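Local coordinates for protein sulfoquinovosidase (Escherichia coli, PDB 5AEG) that hydrolyses sulfoquinovosyl diacylglycerides and simpler sulfoquinovosides such as sulfoquinovosyl glycerol, releasing sulfoquinovose for sulfoglycolysis, at residues D18-H23 / L28-S33; A46-F51 / S421-H426; L272-N277 / E553-F558; G292-S297 / Y337-K342. One frame throughout, in Å; residues are numbered along the deposited sequence.

Interaction 1. Residues D18-H23 / L28-S33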
loop_
_atom_site.group_PDB
_atom_site.type_symbol
_atom_site.label_atom_id
_atom_site.label_comp_id
_atom_site.label_asym_id
_atom_site.label_seq_id
_atom_site.Cartn_x
_atom_site.Cartn_y
_atom_site.Cartn_z
ATOM N N ASP A 18 29.104 -28.277 13.237
ATOM C CA ASP A 18 28.377 -29.470 12.788
ATOM C C ASP A 18 26.909 -29.078 12.407
ATOM O O ASP A 18 26.571 -27.896 12.466
ATOM C CB ASP A 18 28.466 -30.574 13.873
ATOM C CG ASP A 18 27.966 -31.948 13.391
ATOM O OD1 ASP A 18 28.250 -32.329 12.223
ATOM O OD2 ASP A 18 27.243 -32.622 14.176
ATOM N N SER A 19 26.061 -30.050 12.026
ATOM C CA SER A 19 24.723 -29.788 11.485
ATOM C C SER A 19 23.527 -29.655 12.492
ATOM O O SER A 19 23.524 -30.233 13.574
ATOM C CB SER A 19 24.414 -30.833 10.429
ATOM O OG SER A 19 23.697 -31.851 11.049
ATOM N N PHE A 20 22.515 -28.853 12.133
ATOM C CA PHE A 20 21.269 -28.715 12.939
ATOM C C PHE A 20 19.997 -28.452 12.097
ATOM O O PHE A 20 20.117 -28.115 10.899
ATOM C CB PHE A 20 21.427 -27.696 14.072
ATOM C CG PHE A 20 21.457 -26.243 13.661
ATOM C CD1 PHE A 20 20.278 -25.559 13.350
ATOM C CD2 PHE A 20 22.644 -25.528 13.660
ATOM C CE1 PHE A 20 20.292 -24.219 13.014
ATOM C CE2 PHE A 20 22.667 -24.190 13.320
ATOM C CZ PHE A 20 21.487 -23.535 12.987
ATOM N N THR A 21 18.817 -28.615 12.734
ATOM C CA THR A 21 17.494 -28.304 12.129
ATOM C C THR A 21 16.647 -27.694 13.181
ATOM O O THR A 21 16.871 -27.942 14.372
ATOM C CB THR A 21 16.758 -29.480 11.462
ATOM O OG1 THR A 21 16.496 -30.523 12.400
ATOM C CG2 THR A 21 17.494 -29.993 10.271
ATOM N N LEU A 22 15.769 -26.762 12.793
ATOM C CA LEU A 22 14.864 -26.173 13.709
ATOM C C LEU A 22 13.486 -26.304 13.009
ATOM O O LEU A 22 13.328 -25.799 11.847
ATOM C CB LEU A 22 15.183 -24.725 13.961
ATOM C CG LEU A 22 14.109 -23.919 14.714
ATOM C CD1 LEU A 22 13.936 -24.367 16.171
ATOM C CD2 LEU A 22 14.441 -22.444 14.665
ATOM N N HIS A 23 12.541 -26.967 13.679
ATOM C CA HIS A 23 11.166 -27.059 13.224
ATOM C C HIS A 23 10.392 -26.207 14.206
ATOM O O HIS A 23 10.758 -26.076 15.376
ATOM C CB HIS A 23 10.605 -28.510 13.234
ATOM C CG HIS A 23 11.106 -29.394 12.142
ATOM N ND1 HIS A 23 12.326 -30.023 12.187
ATOM C CD2 HIS A 23 10.532 -29.783 10.990
ATOM C CE1 HIS A 23 12.485 -30.770 11.109
ATOM N NE2 HIS A 23 11.401 -30.627 10.357
ATOM N N LEU A 28 9.701 -26.905 8.916
ATOM C CA LEU A 28 11.115 -26.815 8.916
ATOM C C LEU A 28 11.487 -25.346 8.561
ATOM O O LEU A 28 11.201 -24.922 7.466
ATOM C CB LEU A 28 11.667 -27.737 7.854
ATOM C CG LEU A 28 13.199 -27.740 7.656
ATOM C CD1 LEU A 28 13.858 -28.162 8.957
ATOM C CD2 LEU A 28 13.698 -28.558 6.526
ATOM N N ILE A 29 12.076 -24.633 9.504
ATOM C CA ILE A 29 12.468 -23.199 9.404
ATOM C C ILE A 29 13.945 -22.992 9.043
ATOM O O ILE A 29 14.231 -22.216 8.105
ATOM C CB ILE A 29 12.097 -22.415 10.694
ATOM C CG1 ILE A 29 10.570 -22.379 10.956
ATOM C CG2 ILE A 29 12.536 -20.956 10.634
ATOM C CD1 ILE A 29 9.635 -21.805 9.884
ATOM N N LEU A 30 14.878 -23.704 9.738
ATOM C CA LEU A 30 16.336 -23.605 9.486
ATOM C C LEU A 30 16.980 -24.977 9.381
ATOM O O LEU A 30 16.607 -25.894 10.150
ATOM C CB LEU A 30 17.025 -22.894 10.641
ATOM C CG LEU A 30 16.561 -21.537 11.093
ATOM C CD1 LEU A 30 17.258 -21.096 12.376
ATOM C CD2 LEU A 30 16.850 -20.508 9.996
ATOM N N THR A 31 17.865 -25.156 8.407
ATOM C CA THR A 31 18.788 -26.290 8.363
ATOM C C THR A 31 20.152 -25.717 8.057
ATOM O O THR A 31 20.262 -24.781 7.293
ATOM C CB THR A 31 18.553 -27.221 7.213
ATOM O OG1 THR A 31 18.636 -26.444 6.028
ATOM C CG2 THR A 31 17.218 -27.761 7.293
ATOM N N HIS A 32 21.174 -26.286 8.671
ATOM C CA HIS A 32 22.556 -25.779 8.618
ATOM C C HIS A 32 23.496 -26.959 8.700
ATOM O O HIS A 32 23.361 -27.775 9.606
ATOM C CB HIS A 32 22.860 -24.916 9.834
ATOM C CG HIS A 32 24.286 -24.474 9.918
ATOM N ND1 HIS A 32 24.756 -23.346 9.271
ATOM C CD2 HIS A 32 25.351 -24.980 10.586
ATOM C CE1 HIS A 32 26.047 -23.188 9.511
ATOM N NE2 HIS A 32 26.432 -24.157 10.316
ATOM N N SER A 33 24.451 -27.038 7.810
ATOM C CA SER A 33 25.637 -27.844 8.075
ATOM C C SER A 33 26.831 -27.072 7.585
ATOM O O SER A 33 26.680 -25.983 6.939
ATOM C CB SER A 33 25.544 -29.148 7.305
ATOM O OG SER A 33 25.522 -28.862 5.913
#

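Interaction 2. Residues A46-F51 / S421-H426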
loop_
_atom_site.group_PDB
_atom_site.type_symbol
_atom_site.label_atom_id
_atom_site.label_comp_id
_atom_site.label_asym_id
_atom_site.label_seq_id
_atom_site.Cartn_x
_atom_site.Cartn_y
_atom_site.Cartn_z
ATOM N N ALA A 46 26.502 1.142 0.772
ATOM C CA ALA A 46 25.350 1.478 -0.088
ATOM C C ALA A 46 25.691 2.493 -1.204
ATOM O O ALA A 46 26.286 3.503 -0.928
ATOM C CB ALA A 46 24.232 2.011 0.762
ATOM N N ASP A 47 25.315 2.189 -2.441
ATOM C CA ASP A 47 25.604 3.060 -3.588
ATOM C C ASP A 47 24.280 3.551 -4.146
ATOM O O ASP A 47 23.610 2.826 -4.862
ATOM C CB ASP A 47 26.334 2.235 -4.624
ATOM C CG ASP A 47 26.749 3.063 -5.868
ATOM O OD1 ASP A 47 26.527 4.273 -5.848
ATOM O OD2 ASP A 47 27.301 2.484 -6.831
ATOM N N ILE A 48 23.895 4.726 -3.725
ATOM C CA ILE A 48 22.532 5.230 -3.911
ATOM C C ILE A 48 22.537 6.408 -4.841
ATOM O O ILE A 48 23.307 7.341 -4.593
ATOM C CB ILE A 48 21.961 5.696 -2.597
ATOM C CG1 ILE A 48 21.842 4.498 -1.670
ATOM C CG2 ILE A 48 20.572 6.314 -2.793
ATOM C CD1 ILE A 48 21.470 4.840 -0.234
ATOM N N ASP A 49 21.759 6.337 -5.939
ATOM C CA ASP A 49 21.468 7.547 -6.730
ATOM C C ASP A 49 19.974 7.777 -6.592
ATOM O O ASP A 49 19.201 6.910 -7.039
ATOM C CB ASP A 49 21.869 7.342 -8.183
ATOM C CG ASP A 49 23.362 7.160 -8.344
ATOM O OD1 ASP A 49 24.123 8.034 -7.904
ATOM O OD2 ASP A 49 23.756 6.093 -8.819
ATOM N N MET A 50 19.601 8.874 -5.912
ATOM C CA MET A 50 18.231 9.116 -5.519
ATOM C C MET A 50 17.257 9.342 -6.678
ATOM O O MET A 50 16.046 8.904 -6.620
ATOM C CB MET A 50 18.173 10.293 -4.608
ATOM C CG MET A 50 18.987 10.024 -3.354
ATOM S SD MET A 50 18.636 11.102 -1.965
ATOM C CE MET A 50 19.428 12.657 -2.539
ATOM N N PHE A 51 17.735 10.028 -7.727
ATOM C CA PHE A 51 16.870 10.443 -8.846
ATOM C C PHE A 51 15.492 11.000 -8.408
ATOM O O PHE A 51 14.388 10.530 -8.873
ATOM C CB PHE A 51 16.687 9.236 -9.791
ATOM C CG PHE A 51 17.905 8.848 -10.543
ATOM C CD1 PHE A 51 18.426 9.735 -11.512
ATOM C CD2 PHE A 51 18.548 7.624 -10.343
ATOM C CE1 PHE A 51 19.543 9.386 -12.226
ATOM C CE2 PHE A 51 19.683 7.261 -11.086
ATOM C CZ PHE A 51 20.179 8.146 -12.019
ATOM N N SER A 421 20.612 6.964 11.210
ATOM C CA SER A 421 20.969 7.186 9.809
ATOM C C SER A 421 19.653 7.272 8.921
ATOM O O SER A 421 18.700 6.540 9.170
ATOM C CB SER A 421 21.788 6.035 9.249
ATOM O OG SER A 421 22.055 6.193 7.841
ATOM N N ALA A 422 19.660 8.174 7.953
ATOM C CA ALA A 422 18.574 8.233 6.941
ATOM C C ALA A 422 18.517 6.975 6.128
ATOM O O ALA A 422 17.455 6.645 5.605
ATOM C CB ALA A 422 18.728 9.417 6.026
ATOM N N GLU A 423 19.626 6.280 6.001
ATOM C CA GLU A 423 19.544 4.917 5.431
ATOM C C GLU A 423 18.658 3.930 6.140
ATOM O O GLU A 423 18.197 2.954 5.512
ATOM C CB GLU A 423 20.927 4.335 5.148
ATOM C CG GLU A 423 21.645 5.150 4.055
ATOM C CD GLU A 423 23.056 4.681 3.715
ATOM O OE1 GLU A 423 23.459 3.570 4.050
ATOM O OE2 GLU A 423 23.758 5.411 3.013
ATOM N N ILE A 424 18.486 4.093 7.441
ATOM C CA ILE A 424 17.581 3.341 8.246
ATOM C C ILE A 424 16.211 4.012 8.399
ATOM O O ILE A 424 15.150 3.341 8.449
ATOM C CB ILE A 424 18.203 3.076 9.673
ATOM C CG1 ILE A 424 19.554 2.284 9.565
ATOM C CG2 ILE A 424 17.207 2.414 10.635
ATOM C CD1 ILE A 424 19.486 0.884 9.073
ATOM N N MET A 425 16.176 5.318 8.539
ATOM C CA MET A 425 14.867 5.993 8.701
ATOM C C MET A 425 13.999 6.051 7.421
ATOM O O MET A 425 12.786 6.194 7.526
ATOM C CB MET A 425 15.078 7.424 9.227
ATOM C CG MET A 425 15.548 7.512 10.715
ATOM S SD MET A 425 14.606 6.528 11.885
ATOM C CE MET A 425 13.003 7.180 11.634
ATOM N N HIS A 426 14.641 5.961 6.277
ATOM C CA HIS A 426 13.963 6.134 4.975
ATOM C C HIS A 426 12.752 5.198 4.863
ATOM O O HIS A 426 11.622 5.657 4.684
ATOM C CB HIS A 426 14.933 5.855 3.867
ATOM C CG HIS A 426 14.290 5.808 2.522
ATOM N ND1 HIS A 426 13.916 6.940 1.830
ATOM C CD2 HIS A 426 13.885 4.752 1.777
ATOM C CE1 HIS A 426 13.344 6.570 0.689
ATOM N NE2 HIS A 426 13.284 5.252 0.659
HETATM O O HOH W 1 26.248 2.130 3.355
#

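Interaction 3. Residues L272-N277 / E553-F558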
loop_
_atom_site.group_PDB
_atom_site.type_symbol
_atom_site.label_atom_id
_atom_site.label_comp_id
_atom_site.label_asym_id
_atom_site.label_seq_id
_atom_site.Cartn_x
_atom_site.Cartn_y
_atom_site.Cartn_z
ATOM N N LEU A 272 -20.609 19.389 -8.603
ATOM C CA LEU A 272 -21.428 18.707 -7.618
ATOM C C LEU A 272 -22.884 18.679 -8.061
ATOM O O LEU A 272 -23.596 17.640 -7.961
ATOM C CB LEU A 272 -21.331 19.345 -6.218
ATOM C CG LEU A 272 -22.304 18.858 -5.140
ATOM C CD1 LEU A 272 -21.985 17.383 -4.820
ATOM C CD2 LEU A 272 -22.280 19.727 -3.888
ATOM N N ASP A 273 -23.358 19.838 -8.507
ATOM C CA ASP A 273 -24.757 19.941 -8.892
ATOM C C ASP A 273 -25.096 19.170 -10.118
ATOM O O ASP A 273 -26.170 18.587 -10.132
ATOM C CB ASP A 273 -25.194 21.424 -9.067
ATOM C CG ASP A 273 -25.298 22.157 -7.740
ATOM O OD1 ASP A 273 -25.660 21.560 -6.724
ATOM O OD2 ASP A 273 -25.096 23.381 -7.690
ATOM N N THR A 274 -24.273 19.250 -11.166
ATOM C CA THR A 274 -24.466 18.488 -12.366
ATOM C C THR A 274 -24.592 16.965 -12.094
ATOM O O THR A 274 -25.463 16.287 -12.677
ATOM C CB THR A 274 -23.282 18.719 -13.309
ATOM O OG1 THR A 274 -23.280 20.089 -13.706
ATOM C CG2 THR A 274 -23.307 17.804 -14.522
ATOM N N MET A 275 -23.708 16.465 -11.235
ATOM C CA MET A 275 -23.733 15.015 -10.905
ATOM C C MET A 275 -24.966 14.662 -10.078
ATOM O O MET A 275 -25.659 13.677 -10.407
ATOM C CB MET A 275 -22.468 14.618 -10.174
ATOM C CG MET A 275 -21.212 14.767 -11.069
ATOM S SD MET A 275 -21.169 13.939 -12.639
ATOM C CE MET A 275 -20.566 12.306 -12.152
ATOM N N ARG A 276 -25.185 15.418 -9.007
ATOM C CA ARG A 276 -26.317 15.149 -8.095
ATOM C C ARG A 276 -27.638 15.253 -8.868
ATOM O O ARG A 276 -28.523 14.395 -8.658
ATOM C CB ARG A 276 -26.347 16.104 -6.944
ATOM C CG ARG A 276 -25.552 15.678 -5.747
ATOM C CD ARG A 276 -25.843 16.570 -4.580
ATOM N NE ARG A 276 -25.956 18.039 -4.932
ATOM C CZ ARG A 276 -25.856 19.033 -4.041
ATOM N NH1 ARG A 276 -25.686 18.759 -2.750
ATOM N NH2 ARG A 276 -25.917 20.312 -4.433
ATOM N N ASN A 277 -27.777 16.238 -9.764
ATOM C CA ASN A 277 -29.041 16.410 -10.479
ATOM C C ASN A 277 -29.295 15.396 -11.556
ATOM O O ASN A 277 -30.407 15.263 -11.977
ATOM C CB ASN A 277 -29.192 17.820 -11.096
ATOM C CG ASN A 277 -29.203 18.918 -10.074
ATOM O OD1 ASN A 277 -29.389 18.728 -8.872
ATOM N ND2 ASN A 277 -28.954 20.089 -10.545
ATOM N N GLU A 553 -23.559 10.222 -21.223
ATOM C CA GLU A 553 -23.377 8.787 -21.050
ATOM C C GLU A 553 -22.421 8.497 -19.858
ATOM O O GLU A 553 -22.668 7.596 -19.054
ATOM C CB GLU A 553 -22.823 8.178 -22.315
ATOM C CG GLU A 553 -22.610 6.673 -22.235
ATOM C CD GLU A 553 -21.959 6.061 -23.477
ATOM O OE1 GLU A 553 -21.593 6.795 -24.434
ATOM O OE2 GLU A 553 -21.837 4.817 -23.481
ATOM N N THR A 554 -21.378 9.301 -19.731
ATOM C CA THR A 554 -20.447 9.154 -18.609
ATOM C C THR A 554 -21.142 9.422 -17.313
ATOM O O THR A 554 -20.993 8.655 -16.365
ATOM C CB THR A 554 -19.240 10.127 -18.787
ATOM O OG1 THR A 554 -18.631 9.866 -20.041
ATOM C CG2 THR A 554 -18.232 9.984 -17.610
ATOM N N ILE A 555 -21.898 10.529 -17.228
ATOM C CA ILE A 555 -22.586 10.892 -16.008
ATOM C C ILE A 555 -23.622 9.798 -15.624
ATOM O O ILE A 555 -23.714 9.397 -14.451
ATOM C CB ILE A 555 -23.288 12.315 -16.127
ATOM C CG1 ILE A 555 -22.201 13.430 -16.209
ATOM C CG2 ILE A 555 -24.136 12.581 -14.919
ATOM C CD1 ILE A 555 -22.695 14.754 -16.745
ATOM N N ALA A 556 -24.405 9.319 -16.607
ATOM C CA ALA A 556 -25.404 8.301 -16.277
ATOM C C ALA A 556 -24.704 6.992 -15.800
ATOM O O ALA A 556 -25.258 6.184 -15.048
ATOM C CB ALA A 556 -26.274 7.987 -17.501
ATOM N N HIS A 557 -23.530 6.729 -16.391
ATOM C CA HIS A 557 -22.719 5.584 -15.961
ATOM C C HIS A 557 -22.318 5.679 -14.509
ATOM O O HIS A 557 -22.547 4.715 -13.740
ATOM C CB HIS A 557 -21.503 5.341 -16.877
ATOM C CG HIS A 557 -20.779 4.096 -16.544
ATOM N ND1 HIS A 557 -21.248 2.853 -16.909
ATOM C CD2 HIS A 557 -19.713 3.873 -15.732
ATOM C CE1 HIS A 557 -20.435 1.932 -16.419
ATOM N NE2 HIS A 557 -19.526 2.524 -15.694
ATOM N N PHE A 558 -21.766 6.820 -14.077
ATOM C CA PHE A 558 -21.546 7.104 -12.662
ATOM C C PHE A 558 -22.842 6.980 -11.821
ATOM O O PHE A 558 -22.804 6.471 -10.664
ATOM C CB PHE A 558 -20.840 8.486 -12.517
ATOM C CG PHE A 558 -19.341 8.407 -12.695
ATOM C CD1 PHE A 558 -18.741 8.347 -13.959
ATOM C CD2 PHE A 558 -18.559 8.228 -11.565
ATOM C CE1 PHE A 558 -17.366 8.222 -14.079
ATOM C CE2 PHE A 558 -17.206 8.104 -11.683
ATOM C CZ PHE A 558 -16.619 8.070 -12.930
#

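Interaction 4. Residues G292-S297 / Y337-K342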
loop_
_atom_site.group_PDB
_atom_site.type_symbol
_atom_site.label_atom_id
_atom_site.label_comp_id
_atom_site.label_asym_id
_atom_site.label_seq_id
_atom_site.Cartn_x
_atom_site.Cartn_y
_atom_site.Cartn_z
ATOM N N GLY A 292 -4.179 26.363 -2.788
ATOM C CA GLY A 292 -3.661 27.145 -3.909
ATOM C C GLY A 292 -2.979 26.359 -4.991
ATOM O O GLY A 292 -2.838 25.106 -4.909
ATOM N N ILE A 293 -2.755 27.084 -6.078
ATOM C CA ILE A 293 -2.250 26.602 -7.332
ATOM C C ILE A 293 -0.929 27.301 -7.558
ATOM O O ILE A 293 -0.792 28.581 -7.487
ATOM C CB ILE A 293 -3.173 26.955 -8.488
ATOM C CG1 ILE A 293 -4.537 26.290 -8.326
ATOM C CG2 ILE A 293 -2.519 26.570 -9.807
ATOM C CD1 ILE A 293 -5.550 26.779 -9.369
ATOM N N ARG A 294 0.055 26.463 -7.826
ATOM C CA ARG A 294 1.401 26.894 -8.235
ATOM C C ARG A 294 1.569 26.582 -9.710
ATOM O O ARG A 294 1.474 25.412 -10.157
ATOM C CB ARG A 294 2.446 26.215 -7.359
ATOM C CG ARG A 294 3.875 26.512 -7.839
ATOM C CD ARG A 294 4.517 27.510 -6.959
ATOM N NE ARG A 294 4.771 27.000 -5.624
ATOM C CZ ARG A 294 5.324 27.733 -4.689
ATOM N NH1 ARG A 294 5.654 29.026 -4.924
ATOM N NH2 ARG A 294 5.523 27.214 -3.493
ATOM N N MET A 295 1.813 27.626 -10.502
ATOM C CA MET A 295 2.212 27.464 -11.889
ATOM C C MET A 295 3.668 26.954 -12.061
ATOM O O MET A 295 4.595 27.468 -11.416
ATOM C CB MET A 295 2.062 28.809 -12.573
ATOM C CG MET A 295 1.664 28.688 -13.980
ATOM S SD MET A 295 0.008 27.897 -14.020
ATOM C CE MET A 295 0.383 27.284 -15.644
ATOM N N THR A 296 3.856 25.910 -12.895
ATOM C CA THR A 296 5.172 25.427 -13.334
ATOM C C THR A 296 5.209 25.397 -14.891
ATOM O O THR A 296 4.190 25.567 -15.560
ATOM C CB THR A 296 5.452 24.014 -12.840
ATOM O OG1 THR A 296 4.567 23.112 -13.516
ATOM C CG2 THR A 296 5.315 23.918 -11.286
ATOM N N SER A 297 6.385 25.178 -15.458
ATOM C CA SER A 297 6.537 24.986 -16.919
ATOM C C SER A 297 5.727 23.790 -17.486
ATOM O O SER A 297 5.559 23.724 -18.692
ATOM C CB SER A 297 8.023 24.781 -17.285
ATOM O OG SER A 297 8.564 23.759 -16.485
ATOM N N TYR A 337 6.192 17.664 3.375
ATOM C CA TYR A 337 7.103 18.723 2.951
ATOM C C TYR A 337 6.361 20.078 3.063
ATOM O O TYR A 337 5.127 20.123 3.219
ATOM C CB TYR A 337 7.539 18.574 1.519
ATOM C CG TYR A 337 8.103 17.208 1.117
ATOM C CD1 TYR A 337 9.453 16.875 1.337
ATOM C CD2 TYR A 337 7.313 16.292 0.410
ATOM C CE1 TYR A 337 9.970 15.642 0.888
ATOM C CE2 TYR A 337 7.788 15.066 0.035
ATOM C CZ TYR A 337 9.142 14.727 0.215
ATOM O OH TYR A 337 9.627 13.463 -0.226
ATOM N N VAL A 338 7.135 21.147 3.005
ATOM C CA VAL A 338 6.585 22.506 3.120
ATOM C C VAL A 338 7.324 23.404 2.147
ATOM O O VAL A 338 8.548 23.494 2.176
ATOM C CB VAL A 338 6.628 23.048 4.548
ATOM C CG1 VAL A 338 5.525 22.491 5.419
ATOM C CG2 VAL A 338 7.978 22.833 5.225
ATOM N N ALA A 339 6.568 24.122 1.331
ATOM C CA ALA A 339 7.130 24.979 0.310
ATOM C C ALA A 339 8.057 26.071 0.971
ATOM O O ALA A 339 7.619 26.833 1.823
ATOM C CB ALA A 339 6.017 25.680 -0.428
ATOM N N SER A 340 9.255 26.191 0.466
ATOM C CA SER A 340 10.306 27.010 1.132
ATOM C C SER A 340 9.996 28.506 1.145
ATOM O O SER A 340 10.479 29.220 2.032
ATOM C CB SER A 340 11.654 26.765 0.493
ATOM O OG SER A 340 11.582 27.194 -0.823
ATOM N N ASP A 341 9.182 28.975 0.200
ATOM C CA ASP A 341 8.810 30.389 0.140
ATOM C C ASP A 341 7.536 30.740 0.903
ATOM O O ASP A 341 7.052 31.822 0.724
ATOM C CB ASP A 341 8.687 30.816 -1.313
ATOM C CG ASP A 341 7.568 30.056 -2.079
ATOM O OD1 ASP A 341 7.143 28.908 -1.738
ATOM O OD2 ASP A 341 7.155 30.572 -3.112
ATOM N N LYS A 342 6.965 29.847 1.718
ATOM C CA LYS A 342 5.677 30.084 2.410
ATOM C C LYS A 342 5.843 29.949 3.872
ATOM O O LYS A 342 6.914 29.541 4.344
ATOM C CB LYS A 342 4.575 29.128 1.844
ATOM C CG LYS A 342 4.346 29.383 0.360
ATOM C CD LYS A 342 3.469 30.644 0.229
ATOM C CE LYS A 342 3.358 31.119 -1.199
ATOM N NZ LYS A 342 2.692 32.417 -1.173
#

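Interaction 1. Residues D18-H23 / L28-S33
Phe20 and His32 lie next to each other on one side of an antiparallel hairpin, their planes 22° apart but the rings slid so that they barely overlap, centroids 5.2 Å apart. The Phe20 face instead receives the His32 methylene: CB sits over it toward the rim, 3.6 Å from Phe20 CE2, a CH-pi contact. A chi1 of 73° puts Phe20 CG between its backbone N and carbonyl carbon and swings the ring across to the partner strand. His32 NE2 is hydrogen-bonded to Thr68 O. On the same side Leu22 and Leu30 run side by side, with Leu22 CD2 3.9 Å from Leu30 CD1. The other side holds Thr21 and Thr31, whose CG2 methyls meet at 3.7 Å, and His23, whose ring carries Leu28 CD1 over one face, 3.6 Å from His23 CE1. Between these layers Leu22 O takes Ile29 N at 2.9 Å and, weakly, Leu30 N at 3.4 Å. Ile29 and Leu30 therefore both face Leu22, shifting the register by one. Strand 9-12 pairs with the outer flank of 20-24, and Phe20 packs on strand 79-85. The arrangement is a beta hairpin carrying a classic beta bulge.

Interaction 2. Residues A46-F51 / S421-H426
Glu423 presents its carboxylate to the apolar side chains of Ala46 and Ile48, and these three residues make up the direct contact, which buries 89 Å² in all. Glu423 OE1 lies 3.7 Å from Ala46 CB, and Glu423 OE2 4.0 Å from Ile48 CD1, the terminal methyl of a side chain that meets the glutamate at a slant. Both are van der Waals approaches. The polar link is a water: Ala46 N donates to it at 2.8 Å, and the water in turn donates to Glu423 OE1 at 3.2 Å. The strand's backbone thus reaches the acid through one solvent molecule.

The second shell sets this reach. Glu423 stands in the first turn of helix 422-444, its chain extended beyond CG (chi2 178°), which carries the carboxylate out from the helix to the strand. Ser421 is the N-cap; its OG accepts from Glu423 N at 3.0 Å with a bent angle of 136°, and its carbonyl O takes both Ile424 N and Met425 N, so the cap ties down the turn that bears the glutamate. On the other side, strand 39-49 is held by strand 56-74 through backbone bonds of Asp47 with Lys58 and Asp49 with Ser56. Farther round the helix, His426 is hydrogen-bonded to Thr150 and Leu410 and stacks on Trp149.

This is a light surface contact between the beta-rich N-terminal part and the TIM-barrel domain. Standing in the first turn, the carboxylate may feel a mild stabilisation from the helix's N-terminal end, and the water lets it meet the strand without a direct bond.

Interaction 3. Residues L272-N277 / E553-F558
Met275 and Ile555 mark the closest backbone approach, CA to CA 6.7 Å, where segments 272-277 and 553-558 cross at -66° with their helix axes 10.0 Å apart. The Met275 side chain bridges most of that gap. Its chain is bent at both chi2 (-55°) and chi3 (-86°), which folds the thioether toward the second helix: SD rests against Ile555 CG1 at 3.8 Å, and the CE methyl goes on to Phe558 CB, also 3.8 Å away. The methyl comes to the phenylalanine near the root of its side chain, and the ring itself leads away to pack on Cys525 of helix 518-528. At the more open flank Thr274 CG2 meets the CD1 methyl of Ile555 at 3.8 Å, the two side chains crossing at about a right angle. The hydroxyl of Thr274 is not part of this meeting, since OG1 is hydrogen-bonded to Lys270 O within its own helix. Val280, Val282 and Phe548 pack further round Met275. Helix 265-277 links the first and second strands of the TIM barrel in a beta-alpha-beta crossover, and helix 552-567 comes after the eighth strand, so the contact joins the first and last parts of the barrel's helical layer. Its chemistry is purely apolar, a thioether, methylenes and methyls in van der Waals touch, so the fit probably rests on shape and, round the buried Met275 and Phe558, on keeping water out.

Interaction 4. Residues G292-S297 / Y337-K342
Arg294 reaches across to Asp341 and grips its carboxylate end-on, and this pairing is the tight part of the contact. NH1 donates to OD2 at 2.8 Å and NH2 to OD1 at 2.9 Å, so each carboxylate oxygen of Asp341 is met on its syn lone pair by one terminal nitrogen of Arg294. The NH1 bond is nearly straight (168°), and the two flat groups lie almost in one plane, 21° apart. Near the guanidinium plane, but straight beyond NH2 and beside the carboxylate, the CB of buried Ala339 comes within 3.5 Å of Arg294 NH2. Starting with CG anti to the backbone N (chi1 174°), the arginine chain bends at chi2 and chi3 to carry its head there; Phe370 adds a cation-pi contact.

Around this single bridge the segments stay apart: even the nearest CA atoms, those of Arg294 and Ala339, are 10.5 Å from each other. Asp341 is on the solvent side, in the type I turn from Ala339 to Lys342, and Lys342 NZ lies 5.9 Å from Arg294 NH1. The side chain of Arg294 is about 5 Å from that of Arg301 and Ala339's about 4 Å from Trp304's, both substrate-binding residues. A two-pronged, coplanar bridge fixes the rotation of both groups, and the carboxylate probably offsets the charge of Arg294 next to the substrate-binding region and may temper its closeness to Lys342.

How the interactions relate
From the N terminus, interaction 1 closes first, across four residues, two still strand, and completes a hairpin before interaction 2 opens on the strand that follows. Interaction 2 stays open for 369 residues and ties the beta-rich N-terminal part to a helix of the TIM-barrel domain. Within that span interaction 3 opens at 272-277, and interaction 4 opens and closes, nested inside the loops of both. Interaction 2 closes before interaction 3, so these two cross. Interaction 3 shuts last, bringing the barrel's end back to its beginning. Interactions 2 and 4 are the nearest neighbours, nearest atoms about 8 Å apart; interactions 1 and 3, centres about 63 Å apart, lie on opposite sides of the chain's centre.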